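Local atomic coordinates of phosphonate monoester hydrolase (Ruegeria pomeroyi, PDB entry 4UPK), a protein that belongs to the sulfatase family of the alkaline phosphatase superfamily, a group of hydrolases. Residues A[90-98]-A[407-415]. Numbering follows the deposited sequence.
Sequences LTGQYAMNH and PNAVDGRSL
D411 reaches from the loop 407-415 into the link between helices 82-91 and 95-98, and its OD2 takes two bonds there. The backbone N of Y94 donates to the anti lone pair of D411 OD2 (2.8 Å), while ND2 of N97 comes in on the syn side of the same oxygen (2.7 Å), lying 18° out of the carboxylate plane. D411 has CG anti to its own carbonyl carbon (chi1 -65°), which directs the carboxylate at the N-terminal end of helix 95-98, where Y94 is the N-cap residue. The helix end and R536, whose NH1 forms a salt bridge with OD1, would both be expected to favour the charged carboxylate.

The Y94 ring crosses the D411 side chain at a slant, its plane 29° from that of the carboxylate, with CD2 3.6 Å from D411 CB. At its far end the hydroxyl hydrogen-bonds to E390 and also accepts from a water that donates to D411 O; these two partners hold the hydroxyl and limit the ring's movement.

Two residues earlier, the carbonyl of G92 meets successive amides of the loop: G412 N donates to G92 O at 3.0 Å, nearly in line with the C=O, and D411 N makes a weaker, bent bond. V410 sets CG1 against G92 O and CG2 against T91 O (3.4 Å). Q93, extended beyond CG, passes A409, bringing CG to 3.2 Å from A409 O and NE2 to 3.4 Å from A409 CB.

The contact is buried and joins the link between helices 82-91 and 95-98 to the loop between helices 394-402 and 416-419, some 309 residues on: V410 also packs on helix 394-402, Y94 rests on E434 of strand 431-436, and M96 on helix 499-515 and M517 of the second subunit.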
loop_
_atom_site.group_PDB
_atom_site.type_symbol
_atom_site.label_atom_id
_atom_site.label_comp_id
_atom_site.label_asym_id
_atom_site.label_seq_id
_atom_site.Cartn_x
_atom_site.Cartn_y
_atom_site.Cartn_z
ATOM N N LEU A 90 -8.480 6.325 21.492
ATOM C CA LEU A 90 -8.722 5.352 20.438
ATOM C C LEU A 90 -7.499 4.590 19.951
ATOM O O LEU A 90 -7.672 3.520 19.372
ATOM C CB LEU A 90 -9.506 5.964 19.267
ATOM C CG LEU A 90 -10.882 6.576 19.576
ATOM C CD1 LEU A 90 -11.410 7.356 18.389
ATOM C CD2 LEU A 90 -11.876 5.540 20.075
ATOM N N THR A 91 -6.277 5.111 20.179
ATOM C CA THR A 91 -5.020 4.432 19.774
ATOM C C THR A 91 -4.267 3.813 20.951
ATOM O O THR A 91 -3.418 2.954 20.723
ATOM C CB THR A 91 -4.055 5.350 18.990
ATOM O OG1 THR A 91 -3.565 6.388 19.847
ATOM C CG2 THR A 91 -4.658 5.912 17.700
ATOM N N GLY A 92 -4.548 4.257 22.178
ATOM C CA GLY A 92 -3.851 3.754 23.361
ATOM C C GLY A 92 -2.423 4.267 23.496
ATOM O O GLY A 92 -1.639 3.726 24.284
ATOM N N GLN A 93 -2.085 5.348 22.751
ATOM C CA GLN A 93 -0.748 5.959 22.734
ATOM C C GLN A 93 -0.759 7.387 23.254
ATOM O O GLN A 93 -1.749 8.097 23.095
ATOM C CB GLN A 93 -0.187 6.012 21.294
ATOM C CG GLN A 93 -0.117 4.694 20.554
ATOM C CD GLN A 93 0.480 4.845 19.175
ATOM O OE1 GLN A 93 1.188 5.800 18.861
ATOM N NE2 GLN A 93 0.262 3.865 18.333
ATOM N N TYR A 94 0.378 7.834 23.790
ATOM C CA TYR A 94 0.585 9.217 24.204
ATOM C C TYR A 94 0.652 10.068 22.910
ATOM O O TYR A 94 1.012 9.543 21.863
ATOM C CB TYR A 94 1.911 9.354 24.979
ATOM C CG TYR A 94 1.895 8.723 26.356
ATOM C CD1 TYR A 94 1.146 9.276 27.390
ATOM C CD2 TYR A 94 2.713 7.634 26.656
ATOM C CE1 TYR A 94 1.164 8.727 28.671
ATOM C CE2 TYR A 94 2.716 7.057 27.924
ATOM C CZ TYR A 94 1.944 7.608 28.932
ATOM O OH TYR A 94 1.931 7.015 30.173
ATOM N N ALA A 95 0.283 11.349 22.985
ATOM C CA ALA A 95 0.337 12.294 21.877
ATOM C C ALA A 95 1.762 12.377 21.310
ATOM O O ALA A 95 1.887 12.642 20.118
ATOM C CB ALA A 95 -0.136 13.673 22.340
ATOM N N MET A 96 2.837 12.153 22.155
ATOM C CA MET A 96 4.251 12.158 21.723
ATOM C C MET A 96 4.532 11.022 20.745
ATOM O O MET A 96 5.458 11.099 19.955
ATOM C CB MET A 96 5.258 12.180 22.909
ATOM C CG MET A 96 5.160 11.011 23.878
ATOM S SD MET A 96 6.234 11.261 25.316
ATOM C CE MET A 96 5.813 9.824 26.264
ATOM N N ASN A 97 3.691 9.993 20.775
ATOM C CA ASN A 97 3.784 8.841 19.901
ATOM C C ASN A 97 2.804 8.895 18.716
ATOM O O ASN A 97 3.238 8.720 17.559
ATOM C CB ASN A 97 3.658 7.552 20.716
ATOM C CG ASN A 97 4.876 7.324 21.580
ATOM O OD1 ASN A 97 5.980 7.754 21.254
ATOM N ND2 ASN A 97 4.710 6.666 22.703
ATOM N N HIS A 98 1.502 9.164 18.988
ATOM C CA HIS A 98 0.514 9.185 17.894
ATOM C C HIS A 98 0.661 10.406 16.955
ATOM O O HIS A 98 0.345 10.334 15.764
ATOM C CB HIS A 98 -0.920 8.933 18.395
ATOM C CG HIS A 98 -1.542 10.002 19.243
ATOM N ND1 HIS A 98 -1.678 11.290 18.791
ATOM C CD2 HIS A 98 -2.193 9.886 20.424
ATOM C CE1 HIS A 98 -2.379 11.933 19.715
ATOM N NE2 HIS A 98 -2.706 11.128 20.721
ATOM N N PRO A 407 -1.367 -4.493 20.375
ATOM C CA PRO A 407 -0.129 -4.100 19.680
ATOM C C PRO A 407 0.893 -3.452 20.639
ATOM O O PRO A 407 0.496 -2.824 21.632
ATOM C CB PRO A 407 -0.627 -3.064 18.647
ATOM C CG PRO A 407 -2.052 -3.287 18.519
ATOM C CD PRO A 407 -2.526 -3.747 19.848
ATOM N N ASN A 408 2.212 -3.598 20.331
ATOM C CA ASN A 408 3.316 -3.008 21.099
ATOM C C ASN A 408 3.292 -1.464 21.038
ATOM O O ASN A 408 3.767 -0.817 21.974
ATOM C CB ASN A 408 4.671 -3.545 20.622
ATOM C CG ASN A 408 5.049 -4.902 21.170
ATOM O OD1 ASN A 408 4.433 -5.445 22.094
ATOM N ND2 ASN A 408 6.126 -5.458 20.636
ATOM N N ALA A 409 2.713 -0.881 19.962
ATOM C CA ALA A 409 2.547 0.573 19.792
ATOM C C ALA A 409 1.739 1.213 20.950
ATOM O O ALA A 409 1.936 2.385 21.261
ATOM C CB ALA A 409 1.853 0.861 18.465
ATOM N N VAL A 410 0.850 0.430 21.585
ATOM C CA VAL A 410 0.005 0.875 22.690
ATOM C C VAL A 410 0.835 1.131 23.954
ATOM O O VAL A 410 1.456 0.212 24.510
ATOM C CB VAL A 410 -1.220 -0.072 22.911
ATOM C CG1 VAL A 410 -2.007 0.283 24.165
ATOM C CG2 VAL A 410 -2.138 -0.078 21.692
ATOM N N ASP A 411 0.850 2.397 24.387
ATOM C CA ASP A 411 1.551 2.873 25.592
ATOM C C ASP A 411 0.783 2.544 26.873
ATOM O O ASP A 411 1.403 2.397 27.931
ATOM C CB ASP A 411 1.780 4.389 25.522
ATOM C CG ASP A 411 2.717 4.844 24.415
ATOM O OD1 ASP A 411 3.804 4.242 24.270
ATOM O OD2 ASP A 411 2.387 5.828 23.732
ATOM N N GLY A 412 -0.552 2.469 26.763
ATOM C CA GLY A 412 -1.446 2.163 27.873
ATOM C C GLY A 412 -1.379 0.729 28.326
ATOM O O GLY A 412 -0.903 -0.141 27.598
ATOM N N ARG A 413 -1.855 0.484 29.545
ATOM C CA ARG A 413 -1.876 -0.830 30.164
ATOM C C ARG A 413 -3.303 -1.195 30.579
ATOM O O ARG A 413 -4.058 -0.340 31.049
ATOM C CB ARG A 413 -0.935 -0.864 31.380
ATOM C CG ARG A 413 0.548 -0.776 31.011
ATOM C CD ARG A 413 1.456 -0.819 32.224
ATOM N NE ARG A 413 1.320 -2.059 32.996
ATOM C CZ ARG A 413 1.909 -2.275 34.168
ATOM N NH1 ARG A 413 2.701 -1.354 34.699
ATOM N NH2 ARG A 413 1.704 -3.406 34.820
ATOM N N SER A 414 -3.664 -2.467 30.391
ATOM C CA SER A 414 -4.976 -3.007 30.743
ATOM C C SER A 414 -5.346 -2.749 32.210
ATOM O O SER A 414 -4.536 -2.975 33.117
ATOM C CB SER A 414 -5.027 -4.501 30.443
ATOM O OG SER A 414 -6.295 -5.056 30.746
ATOM N N LEU A 415 -6.583 -2.282 32.427
ATOM C CA LEU A 415 -7.141 -2.013 33.747
ATOM C C LEU A 415 -7.838 -3.240 34.318
ATOM O O LEU A 415 -8.400 -3.163 35.414
ATOM C CB LEU A 415 -8.129 -0.839 33.676
ATOM C CG LEU A 415 -7.564 0.523 33.296
ATOM C CD1 LEU A 415 -8.663 1.558 33.275
ATOM C CD2 LEU A 415 -6.452 0.956 34.238
HETATM O O HOH W 1 1.579 4.306 30.055
#